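Local structure of protein of unknown function with ferredoxin-like fold (Caulobacter crescentus, 3BM7) at residues 43-48 with 56-61; 50-55 with 88-93; 35-40 with 68-73; 39-44 with 96-101. The protein is of unknown function but belongs to the antibiotic biosynthesis monooxygenase (ABM) family and may be an oxidoreductase, with a dimeric ferredoxin-like fold. One frame throughout, in Å; residues are numbered along the deposited sequence.

Contact 1: 43-48 with 56-61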
loop_
_atom_site.group_PDB
_atom_site.type_symbol
_atom_site.label_atom_id
_atom_site.label_comp_id
_atom_site.label_asym_id
_atom_site.label_seq_id
_atom_site.Cartn_x
_atom_site.Cartn_y
_atom_site.Cartn_z
ATOM N N ASP A 43 -7.026 15.806 -6.922
ATOM C CA ASP A 43 -8.348 16.039 -7.457
ATOM C C ASP A 43 -8.961 14.704 -7.915
ATOM O O ASP A 43 -10.128 14.430 -7.654
ATOM C CB ASP A 43 -8.249 17.040 -8.599
ATOM C CG ASP A 43 -9.557 17.264 -9.279
ATOM O OD1 ASP A 43 -10.310 18.142 -8.834
ATOM O OD2 ASP A 43 -9.826 16.567 -10.269
ATOM N N LEU A 44 -8.169 13.875 -8.585
ATOM C CA LEU A 44 -8.593 12.524 -8.984
ATOM C C LEU A 44 -8.977 11.688 -7.745
ATOM O O LEU A 44 -10.053 11.079 -7.657
ATOM C CB LEU A 44 -7.499 11.823 -9.781
ATOM C CG LEU A 44 -7.714 10.323 -10.035
ATOM C CD1 LEU A 44 -9.029 10.072 -10.836
ATOM C CD2 LEU A 44 -6.475 9.717 -10.693
ATOM N N ALA A 45 -8.103 11.693 -6.759
ATOM C CA ALA A 45 -8.347 10.886 -5.562
ATOM C C ALA A 45 -9.619 11.247 -4.839
ATOM O O ALA A 45 -10.344 10.363 -4.404
ATOM C CB ALA A 45 -7.123 10.975 -4.625
ATOM N N ALA A 46 -9.949 12.545 -4.733
ATOM C CA ALA A 46 -11.173 12.949 -4.132
ATOM C C ALA A 46 -12.376 12.395 -4.910
ATOM O O ALA A 46 -13.344 11.984 -4.303
ATOM C CB ALA A 46 -11.234 14.502 -4.043
ATOM N N LYS A 47 -12.327 12.413 -6.243
ATOM C CA LYS A 47 -13.383 11.859 -7.078
ATOM C C LYS A 47 -13.540 10.337 -6.905
ATOM O O LYS A 47 -14.665 9.813 -6.786
ATOM C CB LYS A 47 -13.169 12.255 -8.546
ATOM C CG LYS A 47 -13.376 13.777 -8.760
ATOM C CD LYS A 47 -13.017 14.270 -10.156
ATOM C CE LYS A 47 -13.115 15.831 -10.204
ATOM N NZ LYS A 47 -12.337 16.441 -11.334
ATOM N N VAL A 48 -12.403 9.677 -6.879
ATOM C CA VAL A 48 -12.347 8.203 -6.718
ATOM C C VAL A 48 -13.035 7.863 -5.400
ATOM O O VAL A 48 -13.993 7.067 -5.357
ATOM C CB VAL A 48 -10.929 7.657 -6.785
ATOM C CG1 VAL A 48 -10.944 6.209 -6.310
ATOM C CG2 VAL A 48 -10.379 7.758 -8.198
ATOM N N LEU A 56 -11.575 0.967 -1.673
ATOM C CA LEU A 56 -11.425 0.954 -0.228
ATOM C C LEU A 56 -10.272 1.825 0.291
ATOM O O LEU A 56 -10.386 2.420 1.372
ATOM C CB LEU A 56 -11.258 -0.484 0.276
ATOM C CG LEU A 56 -12.346 -1.476 -0.164
ATOM C CD1 LEU A 56 -12.059 -2.857 0.385
ATOM C CD2 LEU A 56 -13.717 -0.982 0.294
ATOM N N VAL A 57 -9.222 1.909 -0.494
ATOM C CA VAL A 57 -8.023 2.717 -0.206
ATOM C C VAL A 57 -7.526 3.332 -1.504
ATOM O O VAL A 57 -7.407 2.635 -2.532
ATOM C CB VAL A 57 -6.917 1.869 0.440
ATOM C CG1 VAL A 57 -5.653 2.748 0.751
ATOM C CG2 VAL A 57 -7.463 1.166 1.704
ATOM N N TYR A 58 -7.171 4.614 -1.470
ATOM C CA TYR A 58 -6.601 5.265 -2.607
ATOM C C TYR A 58 -5.714 6.387 -2.115
ATOM O O TYR A 58 -6.150 7.523 -1.980
ATOM C CB TYR A 58 -7.712 5.791 -3.538
ATOM C CG TYR A 58 -7.245 6.048 -4.924
ATOM C CD1 TYR A 58 -7.010 5.032 -5.820
ATOM C CD2 TYR A 58 -7.019 7.362 -5.368
ATOM C CE1 TYR A 58 -6.559 5.273 -7.114
ATOM C CE2 TYR A 58 -6.563 7.613 -6.625
ATOM C CZ TYR A 58 -6.369 6.607 -7.526
ATOM O OH TYR A 58 -5.907 6.839 -8.793
ATOM N N GLN A 59 -4.466 6.080 -1.826
ATOM C CA GLN A 59 -3.623 6.971 -1.041
ATOM C C GLN A 59 -2.308 7.227 -1.774
ATOM O O GLN A 59 -1.379 6.358 -1.910
ATOM C CB GLN A 59 -3.328 6.374 0.335
ATOM C CG GLN A 59 -2.464 7.302 1.167
ATOM C CD GLN A 59 -3.189 8.596 1.463
ATOM O OE1 GLN A 59 -4.282 8.609 2.090
ATOM N NE2 GLN A 59 -2.604 9.713 1.019
ATOM N N LEU A 60 -2.150 8.475 -2.250
ATOM C CA LEU A 60 -0.898 8.918 -2.789
ATOM C C LEU A 60 0.139 9.071 -1.677
ATOM O O LEU A 60 -0.151 9.641 -0.632
ATOM C CB LEU A 60 -1.073 10.293 -3.445
ATOM C CG LEU A 60 0.131 10.802 -4.226
ATOM C CD1 LEU A 60 0.526 9.947 -5.436
ATOM C CD2 LEU A 60 -0.162 12.295 -4.655
ATOM N N THR A 61 1.326 8.578 -1.931
ATOM C CA THR A 61 2.491 8.768 -1.040
ATOM C C THR A 61 3.731 9.145 -1.799
ATOM O O THR A 61 3.860 8.849 -2.994
ATOM C CB THR A 61 2.799 7.460 -0.207
ATOM O OG1 THR A 61 3.497 6.504 -1.030
ATOM C CG2 THR A 61 1.501 6.887 0.437
#
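With chi1 at -160°, Tyr-58 swings its ring off the strand, CG opposite the backbone N, and against the helix, where Val-48 (chi1 168°) turns CG1 to meet it. This is the alpha-beta packing of the ferredoxin-like fold: helix 34-51 packs on the sheet, and strand 55-62 comes back beneath it after a short turn. The segments 43-48 and 56-61 run almost antiparallel, at 171°, with their axes 9.0 Å apart. Nearly everything that passes between them goes through the one tyrosine. Val-48 CG1 sits over one ring face, nearer the rim than the middle, in a CH-pi contact of 4.2 Å from CG1 to the ring centroid. Ala-45 CB lies in the ring plane at the edge, 3.7 Å from Tyr-58 CD2, so the small alanine lets the ring come close to the helix backbone. Beyond it, Leu-44 crosses the tyrosine at about a right angle. Tyr-58 also meets the ring of His-85, which comes from helix 79-87. On the far side of the strand Gln-59 turns away from the helix, and Val-57 packs on Val-57 of the second subunit. Gln-59 curls along its own strand, its NE2 donating to Leu-60 O at 3.0 Å. At the hydroxyl end of the buried ring, Leu-44 CD2 rests 3.5 Å from Tyr-58 OH.

Contact 2: 50-55 with 88-93. With EDO (1,2-ethanediol), chain B.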
loop_
_atom_site.group_PDB
_atom_site.type_symbol
_atom_site.label_atom_id
_atom_site.label_comp_id
_atom_site.label_asym_id
_atom_site.label_seq_id
_atom_site.Cartn_x
_atom_site.Cartn_y
_atom_site.Cartn_z
ATOM N N ALA A 50 -15.035 9.671 -3.434
ATOM C CA ALA A 50 -16.348 10.066 -3.352
ATOM C C ALA A 50 -17.297 9.231 -4.195
ATOM O O ALA A 50 -18.455 9.086 -3.813
ATOM C CB ALA A 50 -16.467 11.581 -3.794
ATOM N N ASN A 51 -16.859 8.765 -5.363
ATOM C CA ASN A 51 -17.730 8.143 -6.356
ATOM C C ASN A 51 -17.740 6.628 -6.417
ATOM O O ASN A 51 -18.686 6.052 -6.962
ATOM C CB ASN A 51 -17.396 8.671 -7.759
ATOM C CG ASN A 51 -17.598 10.151 -7.883
ATOM O OD1 ASN A 51 -18.535 10.712 -7.306
ATOM N ND2 ASN A 51 -16.768 10.802 -8.684
ATOM N N GLU A 52 -16.728 5.987 -5.838
ATOM C CA GLU A 52 -16.505 4.531 -6.010
ATOM C C GLU A 52 -16.540 3.764 -4.698
ATOM O O GLU A 52 -15.527 3.680 -3.999
ATOM C CB GLU A 52 -15.150 4.290 -6.671
ATOM C CG GLU A 52 -15.071 4.816 -8.101
ATOM C CD GLU A 52 -13.666 4.787 -8.691
ATOM O OE1 GLU A 52 -12.927 3.767 -8.516
ATOM O OE2 GLU A 52 -13.283 5.826 -9.322
ATOM N N PRO A 53 -17.707 3.207 -4.350
ATOM C CA PRO A 53 -17.795 2.447 -3.108
ATOM C C PRO A 53 -16.872 1.215 -3.078
ATOM O O PRO A 53 -16.575 0.718 -2.002
ATOM C CB PRO A 53 -19.286 2.060 -3.024
ATOM C CG PRO A 53 -19.802 2.210 -4.350
ATOM C CD PRO A 53 -18.999 3.274 -5.039
ATOM N N GLY A 54 -16.474 0.718 -4.253
ATOM C CA GLY A 54 -15.598 -0.428 -4.352
ATOM C C GLY A 54 -14.137 -0.111 -4.202
ATOM O O GLY A 54 -13.308 -1.011 -4.189
ATOM N N CYS A 55 -13.801 1.177 -4.124
ATOM C CA CYS A 55 -12.436 1.568 -3.850
ATOM C C CYS A 55 -12.323 1.821 -2.353
ATOM O O CYS A 55 -12.888 2.765 -1.846
ATOM C CB CYS A 55 -12.069 2.810 -4.624
ATOM S SG CYS A 55 -10.348 3.271 -4.296
ATOM N N THR A 88 -13.456 5.093 -15.854
ATOM C CA THR A 88 -14.240 6.289 -15.662
ATOM C C THR A 88 -13.726 7.487 -16.477
ATOM O O THR A 88 -12.535 7.559 -16.790
ATOM C CB THR A 88 -14.315 6.737 -14.190
ATOM O OG1 THR A 88 -13.038 7.230 -13.773
ATOM C CG2 THR A 88 -14.791 5.588 -13.280
ATOM N N ASP A 89 -14.617 8.418 -16.815
ATOM C CA ASP A 89 -14.202 9.614 -17.571
ATOM C C ASP A 89 -13.236 10.504 -16.788
ATOM O O ASP A 89 -12.354 11.139 -17.369
ATOM C CB ASP A 89 -15.414 10.436 -18.056
ATOM C CG ASP A 89 -16.340 10.878 -16.924
ATOM O OD1 ASP A 89 -16.132 10.484 -15.759
ATOM O OD2 ASP A 89 -17.317 11.599 -17.219
ATOM N N TYR A 90 -13.408 10.574 -15.471
ATOM C CA TYR A 90 -12.496 11.357 -14.650
ATOM C C TYR A 90 -11.131 10.699 -14.482
ATOM O O TYR A 90 -10.131 11.394 -14.411
ATOM C CB TYR A 90 -13.148 11.773 -13.311
ATOM C CG TYR A 90 -13.651 10.644 -12.448
ATOM C CD1 TYR A 90 -12.814 10.010 -11.542
ATOM C CD2 TYR A 90 -14.978 10.239 -12.505
ATOM C CE1 TYR A 90 -13.288 8.956 -10.756
ATOM C CE2 TYR A 90 -15.460 9.217 -11.708
ATOM C CZ TYR A 90 -14.618 8.592 -10.828
ATOM O OH TYR A 90 -15.112 7.564 -10.046
ATOM N N PHE A 91 -11.076 9.378 -14.420
ATOM C CA PHE A 91 -9.784 8.686 -14.425
ATOM C C PHE A 91 -9.026 8.936 -15.742
ATOM O O PHE A 91 -7.842 9.272 -15.745
ATOM C CB PHE A 91 -9.953 7.184 -14.186
ATOM C CG PHE A 91 -8.691 6.434 -14.125
ATOM C CD1 PHE A 91 -8.002 6.294 -12.933
ATOM C CD2 PHE A 91 -8.192 5.817 -15.259
ATOM C CE1 PHE A 91 -6.820 5.583 -12.871
ATOM C CE2 PHE A 91 -7.023 5.094 -15.201
ATOM C CZ PHE A 91 -6.335 4.969 -14.009
ATOM N N LYS A 92 -9.739 8.796 -16.855
ATOM C CA LYS A 92 -9.143 9.034 -18.159
ATOM C C LYS A 92 -8.674 10.486 -18.338
ATOM O O LYS A 92 -7.557 10.700 -18.839
ATOM C CB LYS A 92 -10.097 8.575 -19.263
ATOM C CG LYS A 92 -10.296 7.048 -19.290
ATOM C CD LYS A 92 -11.180 6.552 -20.418
ATOM C CE LYS A 92 -12.586 7.090 -20.374
ATOM N NZ LYS A 92 -13.378 6.678 -21.565
ATOM N N ALA A 93 -9.473 11.448 -17.902
ATOM C CA ALA A 93 -9.137 12.864 -18.000
ATOM C C ALA A 93 -7.915 13.135 -17.126
ATOM O O ALA A 93 -6.999 13.862 -17.524
ATOM C CB ALA A 93 -10.314 13.748 -17.583
HETATM C C1 EDO B . -19.518 5.966 -2.682
HETATM O O1 EDO B . -19.602 6.626 -3.943
HETATM C C2 EDO B . -18.114 6.150 -2.127
HETATM O O2 EDO B . -18.066 5.642 -0.795
HETATM O O HOH W 1 -11.869 6.156 -11.629
#
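Tyr-90 reaches from the first turn of its helix to Glu-52, and its atoms meet partners in order along the side chain. From CB, a chi1 of 58° places CG between the backbone N and the carbonyl carbon and lays the ring back over its own helix start. There Thr-88 OG1 stands above the centre of one ring face, 3.4 Å from the plane. CD1 packs against Leu-44 and Lys-47 of helix 34-51. Further out, CE2 lies 3.7 Å from Asn-51 ND2, whose amide plane is turned 59° from the ring. The contact ties the C-terminal end of helix 34-51 and the turn that follows it to the N-terminal end of helix 89-98, joining two of the helices that pack on the ferredoxin-like sheet. Thr-88 is the N-cap of helix 89-98, its OG1 accepting from Phe-91 N at 3.0 Å. At the tip, Tyr-90 OH donates to Glu-52 OE2 over 2.6 Å, meeting the anti lone pair of that oxygen, while Asn-51 CB lies 3.4 Å from the same OH. A water gives a second link: it donates to Glu-52 OE2 and accepts from Thr-88 OG1, each at 2.7 Å. The other carboxylate oxygen, OE1, bonds to His-85 ND1. Beyond the helix end, a 1,2-ethanediol molecule, probably from the crystallisation liquor, gives its O1 hydroxyl to Ala-50 O.

Contact 3: 35-40 with 68-73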
loop_
_atom_site.group_PDB
_atom_site.type_symbol
_atom_site.label_atom_id
_atom_site.label_comp_id
_atom_site.label_asym_id
_atom_site.label_seq_id
_atom_site.Cartn_x
_atom_site.Cartn_y
_atom_site.Cartn_z
ATOM N N ALA A 35 4.325 19.781 -8.209
ATOM C CA ALA A 35 3.162 20.522 -7.767
ATOM C C ALA A 35 1.957 20.313 -8.684
ATOM O O ALA A 35 0.819 20.109 -8.234
ATOM C CB ALA A 35 3.509 22.050 -7.685
ATOM N N GLU A 36 2.217 20.386 -9.989
ATOM C CA GLU A 36 1.200 20.158 -11.013
ATOM C C GLU A 36 0.632 18.754 -10.881
ATOM O O GLU A 36 -0.583 18.552 -10.809
ATOM C CB GLU A 36 1.837 20.352 -12.401
ATOM C CG GLU A 36 0.936 20.120 -13.625
ATOM C CD GLU A 36 1.654 20.428 -14.949
ATOM O OE1 GLU A 36 2.811 20.907 -14.917
ATOM O OE2 GLU A 36 1.064 20.198 -16.024
ATOM N N PHE A 37 1.537 17.790 -10.838
ATOM C CA PHE A 37 1.165 16.397 -10.683
ATOM C C PHE A 37 0.296 16.198 -9.422
ATOM O O PHE A 37 -0.762 15.562 -9.501
ATOM C CB PHE A 37 2.391 15.494 -10.621
ATOM C CG PHE A 37 2.084 14.134 -10.067
ATOM C CD1 PHE A 37 1.423 13.201 -10.846
ATOM C CD2 PHE A 37 2.360 13.819 -8.739
ATOM C CE1 PHE A 37 1.134 11.972 -10.358
ATOM C CE2 PHE A 37 2.057 12.588 -8.247
ATOM C CZ PHE A 37 1.433 11.676 -9.035
ATOM N N GLU A 38 0.748 16.702 -8.273
ATOM C CA GLU A 38 -0.006 16.468 -7.040
ATOM C C GLU A 38 -1.409 17.071 -7.070
ATOM O O GLU A 38 -2.366 16.475 -6.582
ATOM C CB GLU A 38 0.752 16.924 -5.780
ATOM C CG GLU A 38 2.001 16.082 -5.517
ATOM C CD GLU A 38 2.735 16.445 -4.253
ATOM O OE1 GLU A 38 2.156 17.184 -3.436
ATOM O OE2 GLU A 38 3.898 16.012 -4.098
ATOM N N LYS A 39 -1.540 18.256 -7.658
ATOM C CA LYS A 39 -2.865 18.854 -7.774
ATOM C C LYS A 39 -3.822 18.015 -8.598
ATOM O O LYS A 39 -4.963 17.802 -8.177
ATOM C CB LYS A 39 -2.763 20.272 -8.365
ATOM C CG LYS A 39 -4.113 20.981 -8.409
ATOM N N VAL A 40 -3.370 17.519 -9.753
ATOM C CA VAL A 40 -4.211 16.677 -10.587
ATOM C C VAL A 40 -4.511 15.371 -9.861
ATOM O O VAL A 40 -5.656 14.907 -9.840
ATOM C CB VAL A 40 -3.536 16.355 -11.907
ATOM C CG1 VAL A 40 -4.374 15.351 -12.719
ATOM C CG2 VAL A 40 -3.287 17.655 -12.700
ATOM N N GLY A 68 11.118 12.659 -7.050
ATOM C CA GLY A 68 9.979 12.605 -7.960
ATOM C C GLY A 68 9.237 11.278 -7.988
ATOM O O GLY A 68 8.324 11.128 -8.780
ATOM N N VAL A 69 9.579 10.349 -7.096
ATOM C CA VAL A 69 8.903 9.060 -7.087
ATOM C C VAL A 69 7.750 9.084 -6.103
ATOM O O VAL A 69 7.890 9.546 -4.948
ATOM C CB VAL A 69 9.877 7.881 -6.838
ATOM C CG1 VAL A 69 9.065 6.559 -6.609
ATOM C CG2 VAL A 69 10.842 7.768 -8.040
ATOM N N TYR A 70 6.590 8.569 -6.546
ATOM C CA TYR A 70 5.407 8.446 -5.732
ATOM C C TYR A 70 4.952 6.986 -5.764
ATOM O O TYR A 70 5.238 6.288 -6.721
ATOM C CB TYR A 70 4.282 9.303 -6.273
ATOM C CG TYR A 70 4.539 10.776 -6.163
ATOM C CD1 TYR A 70 5.338 11.403 -7.110
ATOM C CD2 TYR A 70 3.945 11.534 -5.153
ATOM C CE1 TYR A 70 5.601 12.762 -7.006
ATOM C CE2 TYR A 70 4.190 12.901 -5.057
ATOM C CZ TYR A 70 4.989 13.495 -6.003
ATOM O OH TYR A 70 5.260 14.861 -5.928
ATOM N N LYS A 71 4.366 6.530 -4.686
ATOM C CA LYS A 71 3.724 5.221 -4.669
ATOM C C LYS A 71 2.279 5.421 -4.252
ATOM O O LYS A 71 1.916 5.980 -3.158
ATOM C CB LYS A 71 4.439 4.224 -3.764
ATOM C CG LYS A 71 5.818 3.994 -4.242
ATOM C CD LYS A 71 6.530 2.783 -3.643
ATOM C CE LYS A 71 7.902 2.655 -4.269
ATOM N NZ LYS A 71 8.593 1.417 -3.808
ATOM N N VAL A 72 1.344 4.958 -5.092
ATOM C CA VAL A 72 -0.045 4.999 -4.733
ATOM C C VAL A 72 -0.396 3.661 -4.095
ATOM O O VAL A 72 -0.165 2.628 -4.691
ATOM C CB VAL A 72 -1.015 5.235 -5.934
ATOM C CG1 VAL A 72 -2.411 5.631 -5.432
ATOM C CG2 VAL A 72 -0.453 6.289 -6.914
ATOM N N LEU A 73 -0.982 3.695 -2.925
ATOM C CA LEU A 73 -1.483 2.482 -2.258
ATOM C C LEU A 73 -2.966 2.433 -2.569
ATOM O O LEU A 73 -3.738 3.326 -2.167
ATOM C CB LEU A 73 -1.209 2.540 -0.772
ATOM C CG LEU A 73 0.260 2.848 -0.429
ATOM C CD1 LEU A 73 0.456 2.834 1.099
ATOM C CD2 LEU A 73 1.277 1.942 -1.074
#
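Tyr-70 is held to helix 34-51 in two ways, by Phe-37 and by Glu-38. The first is aromatic: Phe-37 and Tyr-70 form an edge-to-face pair, with centroids 4.7 Å apart and planes at 53°. The edge of Phe-37 is the part that enters, its CE2 standing 3.5 Å above the middle of the tyrosine face, while CD2 reaches over toward CZ and CE1 of Tyr-70. A chi1 of 163° points the phenylalanine from helix 34-51 down to the sheet of this ferredoxin-like fold, where Leu-60 and Val-29 also touch it. The second is polar. Tyr-70 OH donates to the anti lone pair of Glu-38 OE2, at 2.6 Å, and OE2 lies in the ring plane at the edge. The carboxylate itself stands nearly upright to the ring, at 84°. Glu-38 gets there with its chain extended beyond CG, from a CB that does not point at the strand. Glu-38 also packs on Val-114 of the second subunit. One buried ring is thus fixed on its face by the edge of Phe-37 and at its hydroxyl by a carboxylate oxygen gripped by two partners, Tyr-70 OH and, in a salt bridge, Arg-62 NE, which should restrict the ring's tilt, while the cationic Arg-62 would probably keep the carboxylate ionised.

Contact 4: 39-44 with 96-101; sequences KVFLDL and AAMGPT
A Met-aromatic contact joins helix 34-51 to the end of helix 89-98, both packed on the ferredoxin-like sheet. Met-98, present as selenomethionine and modelled in two conformers, of which one is described, brings its SE to the edge of the Phe-41 ring: SE lies 5.0 Å from the ring centroid and 75° off the normal, with CD2 of Phe-41 its nearest ring atom at 3.7 Å. The chain of Met-98 leaves with CG on the side of its backbone N (chi1 -65°), extends along chi2 and bends at chi3. Val-40 CG1 lies beside this chain, though the details of that approach are doubtful. The same Val-40 CG1 also touches Ala-97 CB at 3.9 Å. The backbone at Met-98 is anchored as well. Its carbonyl O accepts from Thr-101 OG1 at 2.7 Å, in the carbonyl plane on a lone pair, and from Thr-101 N, across the 3-10 turn 99-101. Met-98 and Thr-101 both lean on Phe-37, one turn before Phe-41 in helix 34-51; Phe-41 rests on Leu-60 of strand 55-62 below, while Thr-101 hydrogen-bonds through its backbone to Gln-30 beyond strand 21-29.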
loop_
_atom_site.group_PDB
_atom_site.type_symbol
_atom_site.label_atom_id
_atom_site.label_comp_id
_atom_site.label_asym_id
_atom_site.label_seq_id
_atom_site.Cartn_x
_atom_site.Cartn_y
_atom_site.Cartn_z
ATOM N N LYS A 39 -1.540 18.256 -7.658
ATOM C CA LYS A 39 -2.865 18.854 -7.774
ATOM C C LYS A 39 -3.822 18.015 -8.598
ATOM O O LYS A 39 -4.963 17.802 -8.177
ATOM C CB LYS A 39 -2.763 20.272 -8.365
ATOM C CG LYS A 39 -4.113 20.981 -8.409
ATOM N N VAL A 40 -3.370 17.519 -9.753
ATOM C CA VAL A 40 -4.211 16.677 -10.587
ATOM C C VAL A 40 -4.511 15.371 -9.861
ATOM O O VAL A 40 -5.656 14.907 -9.840
ATOM C CB VAL A 40 -3.536 16.355 -11.907
ATOM C CG1 VAL A 40 -4.374 15.351 -12.719
ATOM C CG2 VAL A 40 -3.287 17.655 -12.700
ATOM N N PHE A 41 -3.483 14.765 -9.265
ATOM C CA PHE A 41 -3.708 13.512 -8.587
ATOM C C PHE A 41 -4.681 13.639 -7.400
ATOM O O PHE A 41 -5.545 12.787 -7.207
ATOM C CB PHE A 41 -2.411 12.838 -8.124
ATOM C CG PHE A 41 -2.624 11.383 -7.835
ATOM C CD1 PHE A 41 -3.181 10.977 -6.645
ATOM C CD2 PHE A 41 -2.396 10.451 -8.810
ATOM C CE1 PHE A 41 -3.458 9.626 -6.441
ATOM C CE2 PHE A 41 -2.655 9.106 -8.587
ATOM C CZ PHE A 41 -3.186 8.731 -7.403
ATOM N N LEU A 42 -4.512 14.662 -6.586
ATOM C CA LEU A 42 -5.407 14.806 -5.431
ATOM C C LEU A 42 -6.846 15.074 -5.832
ATOM O O LEU A 42 -7.774 14.633 -5.173
ATOM C CB LEU A 42 -4.882 15.852 -4.457
ATOM C CG LEU A 42 -3.609 15.467 -3.704
ATOM C CD1 LEU A 42 -3.090 16.624 -2.878
ATOM C CD2 LEU A 42 -3.865 14.210 -2.818
ATOM N N ASP A 43 -7.026 15.806 -6.922
ATOM C CA ASP A 43 -8.348 16.039 -7.457
ATOM C C ASP A 43 -8.961 14.704 -7.915
ATOM O O ASP A 43 -10.128 14.430 -7.654
ATOM C CB ASP A 43 -8.249 17.040 -8.599
ATOM C CG ASP A 43 -9.557 17.264 -9.279
ATOM O OD1 ASP A 43 -10.310 18.142 -8.834
ATOM O OD2 ASP A 43 -9.826 16.567 -10.269
ATOM N N LEU A 44 -8.169 13.875 -8.585
ATOM C CA LEU A 44 -8.593 12.524 -8.984
ATOM C C LEU A 44 -8.977 11.688 -7.745
ATOM O O LEU A 44 -10.053 11.079 -7.657
ATOM C CB LEU A 44 -7.499 11.823 -9.781
ATOM C CG LEU A 44 -7.714 10.323 -10.035
ATOM C CD1 LEU A 44 -9.029 10.072 -10.836
ATOM C CD2 LEU A 44 -6.475 9.717 -10.693
ATOM N N ALA A 96 -4.712 11.861 -18.747
ATOM C CA ALA A 96 -4.295 12.786 -19.819
ATOM C C ALA A 96 -3.608 14.041 -19.279
ATOM O O ALA A 96 -2.648 14.553 -19.881
ATOM C CB ALA A 96 -5.518 13.189 -20.669
ATOM N N ALA A 97 -4.109 14.544 -18.149
ATOM C CA ALA A 97 -3.559 15.745 -17.513
ATOM C C ALA A 97 -2.194 15.454 -16.850
ATOM O O ALA A 97 -1.315 16.317 -16.850
ATOM C CB ALA A 97 -4.563 16.330 -16.495
HETATM N N MSE A 98 -2.005 14.259 -16.305
HETATM C CA MSE A 98 -0.758 13.924 -15.594
HETATM C C MSE A 98 0.341 13.348 -16.443
HETATM O O MSE A 98 1.502 13.368 -16.036
HETATM C CB MSE A 98 -1.024 12.938 -14.459
HETATM C CG MSE A 98 -1.856 13.519 -13.406
HETATM SE SE MSE A 98 -2.234 12.249 -12.017
HETATM C CE MSE A 98 -1.708 10.494 -12.927
ATOM N N GLY A 99 0.001 12.791 -17.603
ATOM C CA GLY A 99 1.018 12.261 -18.498
ATOM C C GLY A 99 2.191 13.199 -18.727
ATOM O O GLY A 99 3.324 12.782 -18.592
ATOM N N PRO A 100 1.921 14.463 -19.098
ATOM C CA PRO A 100 3.021 15.383 -19.379
ATOM C C PRO A 100 3.928 15.702 -18.215
ATOM O O PRO A 100 5.013 16.249 -18.446
ATOM C CB PRO A 100 2.311 16.657 -19.885
ATOM C CG PRO A 100 0.957 16.224 -20.245
ATOM C CD PRO A 100 0.611 15.063 -19.402
ATOM N N THR A 101 3.506 15.371 -16.979
ATOM C CA THR A 101 4.362 15.569 -15.804
ATOM C C THR A 101 5.331 14.413 -15.563
ATOM O O THR A 101 6.176 14.496 -14.688
ATOM C CB THR A 101 3.567 15.820 -14.489
ATOM O OG1 THR A 101 2.903 14.615 -14.064
ATOM C CG2 THR A 101 2.559 16.950 -14.655
#

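From the N terminus, helix 34-51, with the turn just after it in contact 2, supplies the first side of all four contacts, beginning with 35-40 of contact 3. Contact 1 closes the shortest loop, from helix 34-51 to strand 55-62, and nests inside the loop of contact 3, which ends on the neighbouring strand 69-76; together they fix the helix to two adjacent strands. Contact 2 starts near the helix end and reaches helix 89-98, so its loop crosses those of contacts 1 and 3. Contact 4 closes the longest loop, from 39-44 to 96-101, and encloses contact 2. Contacts 2 and 4 thus tie helices 34-51 and 89-98 together, at opposite ends of the latter.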